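Alginate lyase (Aplysia kurodai, PDB 5GMT) probably cleaves the glycosidic bonds of alginate as a family 14 polysaccharide lyase, with specificity for polymannuronate. Local coordinates at residues I61-G66 against F244-G249; K96-F101 against W191-E196; E102-G107 against N259-Y264; D146-L151 against K183-N188. All blocks are in the same frame, centred on the assembly; numbering follows the deposited sequence.

Contact 1 (I61-G66 against F244-G249); sequences IFYEKG and FSTFFG
Y63 lies with its ring between two strand layers and meets T246 and F248 in different ways. The edge of the F248 ring is presented to one face of Y63, an edge-to-face (T-shaped) pair with planes 81° apart and centroids 5.3 Å apart; its leading atom, F248 CE1, comes to 3.6 Å from Y63 CG. I61 CG2 lies over the opposite face of the same tyrosine ring, offset toward the rim, so the ring is held between an aliphatic branch and an aromatic edge. At the far end, Y63 OH approaches T246 OG1 to 2.5 Å, the two side chains crossing at about a right angle. With OG1 of T246 set opposite the backbone N (chi1 -167°), its CG2 is turned toward I61, and T246 CG2 and I61 CG2 touch at 3.8 Å. Further along, I61 CG1 meets the edge of the F244 ring at CZ, 4.0 Å away. The axes of strands 61-63 and 244-247 approach to 8.3 Å at 28°, the spacing of facing sheets in a β-sandwich, here of the jelly-roll type known for this family. The chemistry is that of an apolar interior with one polar cluster: Y63 OH bonds S263 OG and T246 OG1 bonds K111 O, so each buried hydroxyl has a partner beyond this pair and the tyrosine proton need not be committed to T246.

Contact 2 (K96-F101 against W191-E196); sequences KYDVYF and WHSISE
Y100 sets its CG opposite the backbone N (chi1 -170°) and W191 its CG opposite the carbonyl carbon (chi1 -81°), and the two side chains meet on one face of the sheet, crossing at about a right angle. Y100 CB sits over the six-membered ring of W191, 3.6 Å from its centroid in a CH-pi contact, while the tyrosine ring turns its edge to the five-membered ring in an edge-to-face pair with centroids 4.8 Å apart. Next along this face, S193 OG donates to D98 OD1 at 2.7 Å, arriving from above the carboxylate plane; D98 OD2 is held separately by K266 and N267. The other face carries Y97, V99, H192 and I194. I194 CD1 reaches V99 CG1 at 3.6 Å and Y97 CE2 at 3.7 Å, and the isoleucine, pointing the same way as the tyrosine, lies over one face of the Y97 ring, whose OH bonds P113 O.

H192 uses two donors on one acceptor: its backbone N (2.8 Å) and its ND1 (3.3 Å) reach V99 O from opposite faces of the carbonyl plane. The ND1 bond lies in the imidazole plane, which helps fix the ring's rotation, and the other ring nitrogen, NE2, accepts from M187 N. F101 then directs its edge at the imidazole face. Backbone bonds pair V99 with H192 and Y97 with I194 in antiparallel register. Strand 92-102 is thus flanked by 191-199 and 261-272, strand 191-199 continues the sheet to 208-216, and I194 packs on L141 of strand 136-143 in the facing sheet.

Contact 3 (E102-G107 against N259-Y264); sequences ENFGFG and NDCYSY
The peptide bond joining F104 to G105 is cis, and N259 packs directly beside it, with N259 ND2 3.6 Å from G105 CA. A β-carbon on G105 would strike that same ND2 and also N103 O. This is where an antiparallel pair of strands in the β-sandwich gives way to a loop: E102 and Y262 form a hydrogen-bonded pair, with E102 N to Y262 O at 2.8 Å, after which N103 turns aside with a positive phi. Two asparagine amides replace strand pairing. N259 ND2 donates almost straight (174°) to N103 O at 3.0 Å, coming from above the carbonyl plane, and N103 ND2 donates to D260 O at 2.9 Å.

The E102 chain is extended beyond CG and lies alongside Y262, which brings OE1 to the hydroxyl of Y264; Y264 OH donates to it at 2.7 Å from above the carboxylate plane. H53 NE2 also bonds OE1, and a water donates to both E102 OE2 and Y264 OH, closing a polar cluster. With an alanine here, Y264 OH and H53 would probably lose their shared acceptor, and the bridging water its bond to the carboxylate. On the buried side, C261 SG stands over the F104 ring, 4.2 Å from its centroid and 20° off the normal, while the edge of that ring at F104 CE1 meets Y262 O at 3.4 Å.

Contact 4 (D146-L151 against K183-N188); sequences DGDGEL and KFRFMN
The turn of the β-hairpin made by strands 136-143 and 149-154 rests here on the loop that leads into strand 191-199, with D148 and R185 joined by a single backbone bridge. Two backbone bonds flank that pair. F186 N donates to G147 O at 2.6 Å with an N-H...O angle of 178°, and G149 N donates to F184 O at 2.8 Å.

The same two residues are tied by a salt bridge. R185 bends at chi3 (-86°), which turns its guanidinium back over the hairpin, and it grips side-on: NE at 2.7 Å and NH2 at 3.0 Å both donate to D148 OD1. Both nitrogens come from the same face of the carboxylate, above its plane, while the oxygen lies in the guanidinium plane; the bond from NH2 to D148 OD2 is weak. D146 O sits over one face of the guanidinium. A lysine in place of D148 would probably leave R185 NE and NH2 without their acceptor and set a second positive charge beside them, so that the arginine could swing free of the turn.

Glycines allow the close backbone fit. A β-carbon on G147 would run into F186 O, and one on G149 would collide with the rings of F184 and F186; F186 CE2 already lies 3.6 Å from G149 CA, and G149 O lies over one face of the F184 ring, toward its rim. F184 CZ reaches E150 N at 3.4 Å. At the far end, a water donates to both D146 O (3.0 Å) and F186 O (2.7 Å).

How the contacts relate
Contacts 1, 2 and 3 share the sheet containing strands 58-63, 92-102, 191-199 and 261-272. Contact 3 joins the other two: Y63 OH and S263 OG lie 2.7 Å apart and K65 N and D260 OD1 2.8 Å apart toward contact 1, and Y100 N and Y264 O are 3.0 Å apart toward contact 2. Contact 4 meets contact 2 where H192 NE2 is 2.8 Å from M187 N, and meets contact 3 where N188 OD1 is 3.0 Å from F104 N. Contacts 1 and 4 do not touch, their nearest atoms being about 9 Å apart. Contact 1 alone pairs strands from the two facing sheets. This geometry does not by itself locate the active site.

Contact 1 (I61-G66 against F244-G249)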
# COMPACT_ATOMS: atom_id res chain seq x y z
N ILE A 61 7.35 9.37 8.44
CA ILE A 61 8.08 8.13 8.68
C ILE A 61 9.55 8.34 8.36
O ILE A 61 9.91 8.80 7.27
CB ILE A 61 7.54 6.97 7.82
CG1 ILE A 61 6.01 6.84 7.96
CG2 ILE A 61 8.27 5.67 8.17
CD1 ILE A 61 5.53 6.55 9.38
N PHE A 62 10.41 7.97 9.31
CA PHE A 62 11.84 8.09 9.17
C PHE A 62 12.47 6.73 8.86
O PHE A 62 12.20 5.75 9.54
CB PHE A 62 12.43 8.68 10.46
CG PHE A 62 13.92 8.58 10.55
CD1 PHE A 62 14.72 9.16 9.58
CD2 PHE A 62 14.52 7.95 11.62
CE1 PHE A 62 16.09 9.10 9.66
CE2 PHE A 62 15.90 7.87 11.72
CZ PHE A 62 16.69 8.46 10.74
N TYR A 63 13.29 6.68 7.81
CA TYR A 63 14.08 5.50 7.49
C TYR A 63 15.55 5.85 7.66
O TYR A 63 16.11 6.65 6.89
CB TYR A 63 13.85 4.99 6.06
CG TYR A 63 12.44 5.11 5.52
CD1 TYR A 63 11.59 3.99 5.46
CD2 TYR A 63 11.96 6.32 5.05
CE1 TYR A 63 10.31 4.12 4.96
CE2 TYR A 63 10.69 6.45 4.55
CZ TYR A 63 9.86 5.34 4.50
OH TYR A 63 8.60 5.48 4.00
N GLU A 64 16.17 5.26 8.66
CA GLU A 64 17.56 5.51 8.93
C GLU A 64 18.43 4.96 7.81
O GLU A 64 18.12 3.92 7.23
CB GLU A 64 17.94 4.86 10.25
CG GLU A 64 19.27 5.25 10.78
CD GLU A 64 19.27 5.23 12.29
OE1 GLU A 64 19.67 6.25 12.89
OE2 GLU A 64 18.83 4.20 12.87
N LYS A 65 19.52 5.67 7.50
CA LYS A 65 20.51 5.18 6.55
C LYS A 65 20.91 3.76 6.93
O LYS A 65 21.16 3.48 8.11
CB LYS A 65 21.74 6.11 6.54
CG LYS A 65 22.81 5.72 5.53
CD LYS A 65 23.87 6.81 5.42
CE LYS A 65 24.92 6.44 4.37
NZ LYS A 65 25.86 7.56 4.12
N GLY A 66 20.88 2.84 5.97
CA GLY A 66 21.26 1.47 6.24
C GLY A 66 20.10 0.55 6.61
O GLY A 66 20.26 -0.66 6.70
N PHE A 244 -1.24 -0.06 5.88
CA PHE A 244 -0.16 0.93 5.92
C PHE A 244 1.13 0.17 6.13
O PHE A 244 1.29 -0.55 7.11
CB PHE A 244 -0.36 1.97 7.03
CG PHE A 244 0.66 3.09 6.97
CD1 PHE A 244 0.39 4.25 6.25
CD2 PHE A 244 1.89 2.97 7.61
CE1 PHE A 244 1.32 5.29 6.19
CE2 PHE A 244 2.83 4.01 7.54
CZ PHE A 244 2.54 5.16 6.83
N SER A 245 2.06 0.34 5.20
CA SER A 245 3.28 -0.45 5.21
C SER A 245 4.36 0.34 4.48
O SER A 245 4.18 0.67 3.33
CB SER A 245 3.03 -1.79 4.52
OG SER A 245 4.16 -2.63 4.57
N THR A 246 5.46 0.66 5.15
CA THR A 246 6.55 1.34 4.46
C THR A 246 7.88 1.10 5.18
O THR A 246 8.01 1.26 6.41
CB THR A 246 6.24 2.87 4.30
OG1 THR A 246 7.17 3.47 3.38
CG2 THR A 246 6.30 3.61 5.65
N PHE A 247 8.85 0.67 4.38
CA PHE A 247 10.18 0.31 4.82
C PHE A 247 10.95 -0.04 3.56
O PHE A 247 10.33 -0.31 2.52
CB PHE A 247 10.16 -0.88 5.79
CG PHE A 247 9.45 -2.09 5.26
CD1 PHE A 247 8.11 -2.31 5.55
CD2 PHE A 247 10.12 -3.01 4.46
CE1 PHE A 247 7.45 -3.43 5.06
CE2 PHE A 247 9.48 -4.13 3.98
CZ PHE A 247 8.14 -4.34 4.28
N PHE A 248 12.28 0.00 3.62
CA PHE A 248 13.10 -0.42 2.49
C PHE A 248 13.20 -1.95 2.47
O PHE A 248 13.31 -2.59 3.53
CB PHE A 248 14.50 0.20 2.57
CG PHE A 248 14.56 1.63 2.11
CD1 PHE A 248 14.00 2.65 2.88
CD2 PHE A 248 15.17 1.95 0.90
CE1 PHE A 248 14.05 3.97 2.45
CE2 PHE A 248 15.22 3.27 0.47
CZ PHE A 248 14.65 4.28 1.24
N GLY A 249 13.14 -2.54 1.28
CA GLY A 249 13.32 -3.97 1.15
C GLY A 249 12.06 -4.72 0.76
O GLY A 249 10.99 -4.12 0.66

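Contact 2 (K96-F101 against W191-E196)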
# COMPACT_ATOMS: atom_id res chain seq x y z
N LYS A 96 -7.02 6.73 -1.41
CA LYS A 96 -6.25 7.88 -1.87
C LYS A 96 -5.37 8.37 -0.74
O LYS A 96 -5.79 8.32 0.40
CB LYS A 96 -7.16 9.02 -2.32
CG LYS A 96 -8.06 8.70 -3.50
CD LYS A 96 -8.85 9.92 -3.93
CE LYS A 96 -9.81 9.56 -5.04
NZ LYS A 96 -10.55 10.76 -5.53
N TYR A 97 -4.17 8.84 -1.06
CA TYR A 97 -3.36 9.56 -0.10
C TYR A 97 -2.30 10.35 -0.84
O TYR A 97 -2.01 10.05 -1.99
CB TYR A 97 -2.71 8.63 0.93
CG TYR A 97 -1.82 7.53 0.39
CD1 TYR A 97 -2.35 6.27 0.11
CD2 TYR A 97 -0.46 7.74 0.18
CE1 TYR A 97 -1.53 5.24 -0.38
CE2 TYR A 97 0.36 6.71 -0.31
CZ TYR A 97 -0.19 5.46 -0.58
OH TYR A 97 0.62 4.44 -1.06
N ASP A 98 -1.76 11.37 -0.18
CA ASP A 98 -0.62 12.10 -0.69
C ASP A 98 0.64 11.63 0.02
O ASP A 98 0.62 11.45 1.24
CB ASP A 98 -0.79 13.61 -0.46
CG ASP A 98 -1.98 14.19 -1.20
OD1 ASP A 98 -2.39 13.64 -2.25
OD2 ASP A 98 -2.50 15.22 -0.72
N VAL A 99 1.72 11.44 -0.72
CA VAL A 99 3.00 11.13 -0.10
C VAL A 99 4.14 12.00 -0.67
O VAL A 99 4.25 12.20 -1.88
CB VAL A 99 3.35 9.63 -0.27
CG1 VAL A 99 3.36 9.22 -1.74
CG2 VAL A 99 4.68 9.29 0.39
N TYR A 100 4.95 12.53 0.24
CA TYR A 100 6.17 13.27 -0.09
C TYR A 100 7.40 12.40 0.18
O TYR A 100 7.52 11.82 1.26
CB TYR A 100 6.25 14.56 0.74
CG TYR A 100 7.34 15.52 0.33
CD1 TYR A 100 8.66 15.34 0.75
CD2 TYR A 100 7.05 16.64 -0.44
CE1 TYR A 100 9.66 16.24 0.37
CE2 TYR A 100 8.04 17.53 -0.82
CZ TYR A 100 9.34 17.33 -0.41
OH TYR A 100 10.32 18.23 -0.79
N PHE A 101 8.32 12.32 -0.78
CA PHE A 101 9.59 11.62 -0.56
C PHE A 101 10.71 12.62 -0.34
O PHE A 101 10.99 13.44 -1.20
CB PHE A 101 9.96 10.73 -1.76
CG PHE A 101 8.96 9.64 -2.03
CD1 PHE A 101 7.88 9.86 -2.87
CD2 PHE A 101 9.11 8.39 -1.44
CE1 PHE A 101 6.96 8.85 -3.13
CE2 PHE A 101 8.19 7.38 -1.70
CZ PHE A 101 7.11 7.62 -2.54
N TRP A 191 5.68 16.08 -3.65
CA TRP A 191 4.43 15.46 -3.25
C TRP A 191 3.90 14.63 -4.41
O TRP A 191 4.08 15.00 -5.57
CB TRP A 191 3.38 16.50 -2.86
CG TRP A 191 3.52 17.05 -1.48
CD1 TRP A 191 3.96 18.29 -1.13
CD2 TRP A 191 3.21 16.37 -0.26
NE1 TRP A 191 3.94 18.43 0.24
CE2 TRP A 191 3.48 17.26 0.80
CE3 TRP A 191 2.72 15.09 0.04
CZ2 TRP A 191 3.30 16.92 2.14
CZ3 TRP A 191 2.54 14.74 1.36
CH2 TRP A 191 2.82 15.65 2.40
N HIS A 192 3.25 13.52 -4.08
CA HIS A 192 2.55 12.70 -5.07
C HIS A 192 1.15 12.43 -4.59
O HIS A 192 0.96 12.10 -3.42
CB HIS A 192 3.26 11.37 -5.30
CG HIS A 192 4.69 11.51 -5.70
ND1 HIS A 192 5.66 11.97 -4.84
CD2 HIS A 192 5.32 11.26 -6.87
CE1 HIS A 192 6.82 12.00 -5.46
NE2 HIS A 192 6.65 11.57 -6.70
N SER A 193 0.16 12.59 -5.46
CA SER A 193 -1.18 12.13 -5.11
C SER A 193 -1.32 10.73 -5.66
O SER A 193 -0.98 10.47 -6.82
CB SER A 193 -2.26 13.06 -5.66
OG SER A 193 -2.32 14.24 -4.89
N ILE A 194 -1.79 9.82 -4.82
CA ILE A 194 -1.86 8.41 -5.18
C ILE A 194 -3.31 7.94 -5.08
O ILE A 194 -3.98 8.23 -4.08
CB ILE A 194 -0.96 7.56 -4.28
CG1 ILE A 194 0.51 7.93 -4.51
CG2 ILE A 194 -1.19 6.07 -4.53
CD1 ILE A 194 1.50 6.98 -3.84
N SER A 195 -3.80 7.27 -6.11
CA SER A 195 -5.09 6.59 -5.96
C SER A 195 -4.95 5.13 -6.34
O SER A 195 -4.25 4.80 -7.29
CB SER A 195 -6.18 7.28 -6.81
OG SER A 195 -5.93 7.17 -8.19
N GLU A 196 -5.60 4.27 -5.57
CA GLU A 196 -5.62 2.85 -5.87
C GLU A 196 -7.06 2.39 -5.80
O GLU A 196 -7.65 2.39 -4.72
CB GLU A 196 -4.76 2.04 -4.90
CG GLU A 196 -4.69 0.54 -5.27
CD GLU A 196 -4.05 -0.33 -4.20
OE1 GLU A 196 -4.31 -0.09 -3.00
OE2 GLU A 196 -3.29 -1.26 -4.56

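Contact 3 (E102-G107 against N259-Y264)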
# COMPACT_ATOMS: atom_id res chain seq x y z
N GLU A 102 11.35 12.54 0.82
CA GLU A 102 12.44 13.48 1.13
C GLU A 102 13.78 12.76 1.21
O GLU A 102 13.97 11.88 2.06
CB GLU A 102 12.15 14.21 2.44
CG GLU A 102 13.24 15.18 2.84
CD GLU A 102 12.98 15.79 4.19
OE1 GLU A 102 11.86 16.31 4.39
OE2 GLU A 102 13.89 15.73 5.05
N ASN A 103 14.69 13.15 0.32
CA ASN A 103 16.06 12.62 0.26
C ASN A 103 16.13 11.15 -0.19
O ASN A 103 16.93 10.37 0.33
CB ASN A 103 16.77 12.78 1.60
CG ASN A 103 18.27 12.85 1.46
OD1 ASN A 103 18.78 13.33 0.45
ND2 ASN A 103 18.99 12.36 2.46
N PHE A 104 15.29 10.79 -1.16
CA PHE A 104 15.35 9.48 -1.80
C PHE A 104 16.18 9.56 -3.09
O PHE A 104 15.89 10.39 -3.94
CB PHE A 104 13.94 8.98 -2.14
CG PHE A 104 13.16 8.48 -0.94
CD1 PHE A 104 12.78 9.34 0.07
CD2 PHE A 104 12.77 7.14 -0.85
CE1 PHE A 104 12.06 8.88 1.16
CE2 PHE A 104 12.05 6.67 0.24
CZ PHE A 104 11.69 7.54 1.24
N GLY A 105 17.20 8.70 -3.24
CA GLY A 105 17.54 7.69 -2.26
C GLY A 105 16.66 6.45 -2.28
O GLY A 105 16.43 5.85 -1.24
N PHE A 106 16.15 6.06 -3.45
CA PHE A 106 15.18 4.96 -3.53
C PHE A 106 15.82 3.59 -3.37
O PHE A 106 15.12 2.59 -3.16
CB PHE A 106 14.39 5.01 -4.84
CG PHE A 106 13.46 6.19 -4.95
CD1 PHE A 106 12.23 6.18 -4.31
CD2 PHE A 106 13.82 7.32 -5.69
CE1 PHE A 106 11.38 7.26 -4.41
CE2 PHE A 106 12.97 8.41 -5.79
CZ PHE A 106 11.75 8.38 -5.15
N GLY A 107 17.15 3.53 -3.46
CA GLY A 107 17.86 2.27 -3.35
C GLY A 107 17.36 1.29 -4.41
O GLY A 107 17.29 1.62 -5.59
N ASN A 259 20.28 6.63 2.20
CA ASN A 259 20.27 7.87 2.97
C ASN A 259 19.39 7.82 4.22
O ASN A 259 18.44 7.05 4.29
CB ASN A 259 19.78 9.03 2.11
CG ASN A 259 20.51 9.16 0.78
OD1 ASN A 259 21.70 8.89 0.67
ND2 ASN A 259 19.78 9.63 -0.22
N ASP A 260 19.71 8.67 5.19
CA ASP A 260 18.70 9.09 6.15
C ASP A 260 17.62 9.81 5.35
O ASP A 260 17.90 10.79 4.67
CB ASP A 260 19.30 10.02 7.22
CG ASP A 260 20.30 9.31 8.12
OD1 ASP A 260 19.98 8.22 8.62
OD2 ASP A 260 21.42 9.83 8.31
N CYS A 261 16.39 9.30 5.39
CA CYS A 261 15.35 9.87 4.55
C CYS A 261 13.98 9.77 5.22
O CYS A 261 13.82 9.08 6.23
CB CYS A 261 15.34 9.19 3.18
SG CYS A 261 15.10 7.40 3.27
N TYR A 262 13.01 10.47 4.65
CA TYR A 262 11.72 10.65 5.28
C TYR A 262 10.58 10.63 4.28
O TYR A 262 10.67 11.20 3.18
CB TYR A 262 11.65 11.98 6.05
CG TYR A 262 12.79 12.25 6.99
CD1 TYR A 262 14.01 12.71 6.52
CD2 TYR A 262 12.63 12.10 8.37
CE1 TYR A 262 15.05 12.98 7.39
CE2 TYR A 262 13.66 12.37 9.24
CZ TYR A 262 14.87 12.80 8.74
OH TYR A 262 15.91 13.09 9.60
N SER A 263 9.48 10.02 4.68
CA SER A 263 8.26 10.15 3.91
C SER A 263 7.22 10.85 4.76
O SER A 263 7.25 10.79 5.99
CB SER A 263 7.75 8.78 3.43
OG SER A 263 7.53 7.89 4.51
N TYR A 264 6.30 11.53 4.09
CA TYR A 264 5.23 12.27 4.74
C TYR A 264 3.90 11.89 4.10
O TYR A 264 3.80 11.86 2.89
CB TYR A 264 5.42 13.78 4.57
CG TYR A 264 6.73 14.32 5.10
CD1 TYR A 264 7.93 14.03 4.46
CD2 TYR A 264 6.75 15.16 6.21
CE1 TYR A 264 9.14 14.54 4.94
CE2 TYR A 264 7.96 15.68 6.69
CZ TYR A 264 9.14 15.36 6.05
OH TYR A 264 10.32 15.87 6.52
O HOH W 1 12.91 16.77 7.38
O HOH W 2 17.55 6.51 1.14

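Contact 4 (D146-L151 against K183-N188)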
# COMPACT_ATOMS: atom_id res chain seq x y z
N ASP A 146 15.44 3.61 -8.88
CA ASP A 146 15.17 4.89 -9.56
C ASP A 146 13.76 5.43 -9.32
O ASP A 146 13.28 6.30 -10.05
CB ASP A 146 15.43 4.76 -11.07
CG ASP A 146 16.84 4.28 -11.38
OD1 ASP A 146 17.78 4.70 -10.67
OD2 ASP A 146 17.02 3.48 -12.33
N GLY A 147 13.09 4.93 -8.28
CA GLY A 147 11.75 5.39 -7.99
C GLY A 147 10.63 4.84 -8.86
O GLY A 147 9.48 5.28 -8.74
N ASP A 148 10.94 3.89 -9.74
CA ASP A 148 9.89 3.19 -10.47
C ASP A 148 8.86 2.62 -9.48
O ASP A 148 9.22 2.08 -8.45
CB ASP A 148 10.47 2.05 -11.32
CG ASP A 148 11.05 2.52 -12.64
OD1 ASP A 148 10.66 3.61 -13.11
OD2 ASP A 148 11.90 1.80 -13.20
N GLY A 149 7.58 2.75 -9.80
CA GLY A 149 6.54 2.20 -8.94
C GLY A 149 5.91 0.93 -9.46
O GLY A 149 6.04 0.60 -10.64
N GLU A 150 5.20 0.23 -8.59
CA GLU A 150 4.49 -0.97 -8.99
C GLU A 150 3.37 -1.26 -8.01
O GLU A 150 3.37 -0.75 -6.88
CB GLU A 150 5.44 -2.18 -9.05
CG GLU A 150 5.82 -2.70 -7.67
CD GLU A 150 6.87 -3.81 -7.72
OE1 GLU A 150 7.79 -3.74 -8.55
OE2 GLU A 150 6.77 -4.75 -6.92
N LEU A 151 2.42 -2.07 -8.45
CA LEU A 151 1.50 -2.77 -7.55
C LEU A 151 2.23 -4.01 -7.03
O LEU A 151 2.80 -4.74 -7.82
CB LEU A 151 0.20 -3.16 -8.27
CG LEU A 151 -0.70 -4.19 -7.58
CD1 LEU A 151 -1.16 -3.65 -6.25
CD2 LEU A 151 -1.90 -4.56 -8.45
N LYS A 183 5.45 1.63 -14.81
CA LYS A 183 4.37 2.32 -15.51
C LYS A 183 4.04 3.65 -14.85
O LYS A 183 3.42 4.52 -15.46
CB LYS A 183 3.13 1.43 -15.60
CG LYS A 183 3.37 0.21 -16.48
CD LYS A 183 2.10 -0.28 -17.12
CE LYS A 183 2.37 -1.49 -18.02
NZ LYS A 183 3.32 -1.18 -19.12
N PHE A 184 4.44 3.79 -13.59
CA PHE A 184 4.42 5.09 -12.93
C PHE A 184 5.71 5.18 -12.14
O PHE A 184 6.37 4.18 -11.92
CB PHE A 184 3.18 5.26 -12.03
CG PHE A 184 2.90 4.08 -11.12
CD1 PHE A 184 2.15 3.01 -11.58
CD2 PHE A 184 3.38 4.06 -9.82
CE1 PHE A 184 1.89 1.93 -10.76
CE2 PHE A 184 3.11 2.98 -8.98
CZ PHE A 184 2.38 1.91 -9.45
N ARG A 185 6.09 6.39 -11.73
CA ARG A 185 7.37 6.57 -11.08
C ARG A 185 7.26 7.65 -10.02
O ARG A 185 6.49 8.60 -10.17
CB ARG A 185 8.46 6.94 -12.11
CG ARG A 185 9.86 7.15 -11.49
CD ARG A 185 10.96 7.42 -12.53
NE ARG A 185 11.54 6.18 -13.06
CZ ARG A 185 12.69 6.10 -13.73
NH1 ARG A 185 13.41 7.18 -13.97
NH2 ARG A 185 13.12 4.92 -14.16
N PHE A 186 8.01 7.47 -8.95
CA PHE A 186 8.05 8.42 -7.85
C PHE A 186 9.27 9.32 -7.99
O PHE A 186 10.34 8.86 -8.39
CB PHE A 186 8.07 7.68 -6.52
CG PHE A 186 6.90 6.75 -6.35
CD1 PHE A 186 5.62 7.26 -6.20
CD2 PHE A 186 7.08 5.38 -6.35
CE1 PHE A 186 4.53 6.41 -6.04
CE2 PHE A 186 6.00 4.53 -6.19
CZ PHE A 186 4.72 5.05 -6.05
N MET A 187 9.10 10.59 -7.64
CA MET A 187 10.17 11.58 -7.77
C MET A 187 10.62 12.09 -6.42
O MET A 187 9.80 12.41 -5.56
CB MET A 187 9.70 12.75 -8.63
CG MET A 187 9.20 12.33 -10.00
SD MET A 187 8.80 13.76 -11.03
CE MET A 187 10.43 14.44 -11.31
N ASN A 188 11.93 12.17 -6.23
CA ASN A 188 12.50 12.75 -5.02
C ASN A 188 12.04 14.19 -4.79
O ASN A 188 11.85 14.95 -5.75
CB ASN A 188 14.02 12.69 -5.09
CG ASN A 188 14.69 13.10 -3.79
OD1 ASN A 188 14.08 13.04 -2.72
ND2 ASN A 188 15.95 13.49 -3.87
O HOH W 3 12.72 9.16 -9.56